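Local coordinates for uncharacterized protein Atu2773 (Agrobacterium tumefaciens, PDB 2QV5) that is of unknown function but belongs to the divergent polysaccharide deacetylase family and may act on a carbohydrate, at residues D202-A207 / G235-E240. Sequence-based numbering, arbitrary orientation.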
ATOM      1  N   ASP A 202      18.650   4.252  -4.152  1.00 17.06           N
ATOM      2  CA  ASP A 202      17.876   4.466  -5.390  1.00 18.39           C
ATOM      3  C   ASP A 202      16.661   5.346  -5.092  1.00 13.69           C
ATOM      4  O   ASP A 202      16.416   6.334  -5.780  1.00 12.33           O
ATOM      5  CB  ASP A 202      17.436   3.131  -6.015  1.00 16.97           C
ATOM      6  CG  ASP A 202      18.572   2.402  -6.721  1.00 31.89           C
ATOM      7  OD1 ASP A 202      19.668   2.985  -6.873  1.00 31.71           O
ATOM      8  OD2 ASP A 202      18.368   1.240  -7.140  1.00 34.45           O
ATOM      9  N   LEU A 203      15.950   5.018  -4.016  1.00 10.74           N
ATOM     10  CA  LEU A 203      14.772   5.772  -3.590  1.00  9.96           C
ATOM     11  C   LEU A 203      15.087   7.238  -3.319  1.00 12.71           C
ATOM     12  O   LEU A 203      14.357   8.140  -3.757  1.00  8.56           O
ATOM     13  CB  LEU A 203      14.144   5.136  -2.341  1.00 17.48           C
ATOM     14  CG  LEU A 203      12.777   5.671  -1.871  1.00 17.70           C
ATOM     15  CD1 LEU A 203      11.714   5.454  -2.946  1.00 17.59           C
ATOM     16  CD2 LEU A 203      12.374   4.981  -0.571  1.00 12.62           C
ATOM     17  N   GLU A 204      16.186   7.468  -2.613  1.00 14.51           N
ATOM     18  CA  GLU A 204      16.596   8.819  -2.287  1.00 16.90           C
ATOM     19  C   GLU A 204      16.936   9.594  -3.570  1.00 15.63           C
ATOM     20  O   GLU A 204      16.484  10.717  -3.744  1.00 13.80           O
ATOM     21  CB  GLU A 204      17.776   8.802  -1.316  1.00 18.01           C
ATOM     22  CG  GLU A 204      18.370  10.176  -1.103  1.00 25.38           C
ATOM     23  CD  GLU A 204      19.438  10.213  -0.035  1.00 28.38           C
ATOM     24  OE1 GLU A 204      19.625   9.208   0.689  1.00 32.15           O
ATOM     25  OE2 GLU A 204      20.088  11.269   0.084  1.00 39.14           O
ATOM     26  N   ARG A 205      17.698   8.968  -4.465  1.00 17.46           N
ATOM     27  CA  ARG A 205      18.066   9.575  -5.746  1.00 18.75           C
ATOM     28  C   ARG A 205      16.846   9.994  -6.581  1.00 14.51           C
ATOM     29  O   ARG A 205      16.781  11.128  -7.073  1.00 15.80           O
ATOM     30  CB  ARG A 205      18.969   8.622  -6.547  1.00 23.36           C
ATOM     31  CG  ARG A 205      19.293   9.119  -7.962  1.00 26.96           C
ATOM     32  CD  ARG A 205      20.189   8.177  -8.786  1.00 26.08           C
ATOM     33  NE  ARG A 205      19.920   6.741  -8.626  1.00 32.97           N
ATOM     34  CZ  ARG A 205      18.946   6.059  -9.229  1.00 31.31           C
ATOM     35  NH1 ARG A 205      18.080   6.653 -10.041  1.00 27.68           N
ATOM     36  NH2 ARG A 205      18.829   4.761  -9.002  1.00 37.41           N
ATOM     37  N   ILE A 206      15.888   9.077  -6.733  1.00 11.35           N
ATOM     38  CA  ILE A 206      14.637   9.339  -7.462  1.00 14.81           C
ATOM     39  C   ILE A 206      13.787  10.426  -6.778  1.00 19.52           C
ATOM     40  O   ILE A 206      13.286  11.329  -7.442  1.00 17.78           O
ATOM     41  CB  ILE A 206      13.814   8.029  -7.664  1.00 12.78           C
ATOM     42  CG1 ILE A 206      14.628   7.024  -8.485  1.00 17.64           C
ATOM     43  CG2 ILE A 206      12.454   8.307  -8.348  1.00  9.51           C
ATOM     44  CD1 ILE A 206      14.101   5.613  -8.440  1.00 21.07           C
ATOM     45  N   ALA A 207      13.644  10.333  -5.456  1.00 15.65           N
ATOM     46  CA  ALA A 207      12.970  11.362  -4.665  1.00 16.13           C
ATOM     47  C   ALA A 207      13.599  12.740  -4.827  1.00  8.26           C
ATOM     48  O   ALA A 207      12.883  13.708  -4.993  1.00 11.56           O
ATOM     49  CB  ALA A 207      12.955  10.981  -3.197  1.00 13.31           C
ATOM     50  N   GLY A 235      15.893  12.691   7.753  1.00 20.87           N
ATOM     51  CA  GLY A 235      15.778  14.126   8.040  1.00 24.64           C
ATOM     52  C   GLY A 235      17.068  14.921   7.966  1.00 28.28           C
ATOM     53  O   GLY A 235      17.066  16.080   7.537  1.00 26.10           O
ATOM     54  N   GLY A 236      18.174  14.289   8.351  1.00 26.43           N
ATOM     55  CA  GLY A 236      19.497  14.914   8.293  1.00 29.46           C
ATOM     56  C   GLY A 236      19.982  15.224   6.887  1.00 31.24           C
ATOM     57  O   GLY A 236      20.936  15.989   6.712  1.00 29.91           O
ATOM     58  N   ARG A 237      19.319  14.631   5.892  1.00 25.53           N
ATOM     59  CA  ARG A 237      19.607  14.887   4.482  1.00 22.67           C
ATOM     60  C   ARG A 237      18.459  15.595   3.739  1.00 22.19           C
ATOM     61  O   ARG A 237      18.316  15.448   2.535  1.00 23.16           O
ATOM     62  CB  ARG A 237      20.023  13.586   3.784  1.00 18.43           C
ATOM     63  CG  ARG A 237      21.318  13.003   4.337  1.00 27.92           C
ATOM     64  CD  ARG A 237      21.805  11.783   3.555  1.00 25.72           C
ATOM     65  NE  ARG A 237      20.730  10.843   3.245  1.00 26.13           N
ATOM     66  CZ  ARG A 237      20.237   9.944   4.093  1.00 30.41           C
ATOM     67  NH1 ARG A 237      20.711   9.844   5.329  1.00 29.89           N
ATOM     68  NH2 ARG A 237      19.260   9.139   3.702  1.00 22.61           N
ATOM     69  N   GLY A 238      17.665  16.385   4.458  1.00 16.67           N
ATOM     70  CA  GLY A 238      16.557  17.147   3.849  1.00 19.60           C
ATOM     71  C   GLY A 238      15.389  16.344   3.283  1.00 18.67           C
ATOM     72  O   GLY A 238      14.677  16.822   2.394  1.00 20.36           O
ATOM     73  N   ILE A 239      15.184  15.133   3.796  1.00 17.95           N
ATOM     74  CA  ILE A 239      14.089  14.264   3.338  1.00 15.41           C
ATOM     75  C   ILE A 239      13.040  14.138   4.433  1.00 17.83           C
ATOM     76  O   ILE A 239      13.364  13.735   5.549  1.00 16.96           O
ATOM     77  CB  ILE A 239      14.602  12.856   2.952  1.00 19.88           C
ATOM     78  CG1 ILE A 239      15.498  12.935   1.709  1.00 23.33           C
ATOM     79  CG2 ILE A 239      13.442  11.884   2.693  1.00 17.04           C
ATOM     80  CD1 ILE A 239      16.519  11.842   1.643  1.00 23.76           C
ATOM     81  N   GLU A 240      11.801  14.506   4.119  1.00 13.72           N
ATOM     82  CA  GLU A 240      10.678  14.233   5.006  1.00 14.79           C
ATOM     83  C   GLU A 240       9.977  12.932   4.592  1.00 16.11           C
ATOM     84  O   GLU A 240       9.549  12.786   3.444  1.00 15.30           O
ATOM     85  CB  GLU A 240       9.687  15.408   5.033  1.00 12.53           C
ATOM     86  CG  GLU A 240       8.518  15.196   6.024  1.00 12.87           C
ATOM     87  CD  GLU A 240       7.705  16.448   6.328  1.00 22.72           C
ATOM     88  OE1 GLU A 240       7.960  17.507   5.713  1.00 27.05           O
ATOM     89  OE2 GLU A 240       6.811  16.375   7.211  1.00 21.33           O
TER
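Glu204 and Arg237 meet in a salt bridge that joins helix 193-210 to the residues leading into strand 239-241. The shortest link between the two segments runs from Arg237 NH2 to Glu204 OE1, 3.0 Å long; its N-H...O angle of 139° shows a bent bond. The donor lies well above the carboxylate plane, although the carboxylate and guanidinium planes are only modestly tilted from each other. Arg237 NE adds two weak bonds, to Glu204 OE1 at 3.2 Å and to Glu204 OE2 at 3.3 Å, the second straighter at 161°. The carboxylate therefore faces the NE/NH2 edge of the guanidinium, with Glu204 CD close to the guanidinium plane.

Beside the charged pair, Ile239 CD1 touches Glu204 CG and Glu204 CD, each at 3.7 Å, and the two side chains cross at about a right angle. Glu204 reaches the isoleucine because its CG is anti to the backbone N (chi1 172°) and the chain runs on extended, whereas the Arg237 chain bends at chi3 to turn its edge to the acid.

The stronger partner of the carboxylate is Arg208, which bridges Glu204 OE2 and makes a weak hydrogen bond to Arg237 O; the acid is thus shared by two arginines, which probably stabilise its ionised form. On the same helix, Leu203 and Ala207 pack on strand 30-39, to which Glu240 is joined by backbone hydrogen bonds. The salt bridge pins the approach to strand 239-241, which branches off strand 30-39, onto the outer helix 193-210, the crossover between strands 180-186 and 212-218 of a seven-stranded parallel beta/alpha barrel, as in the polysaccharide deacetylase family.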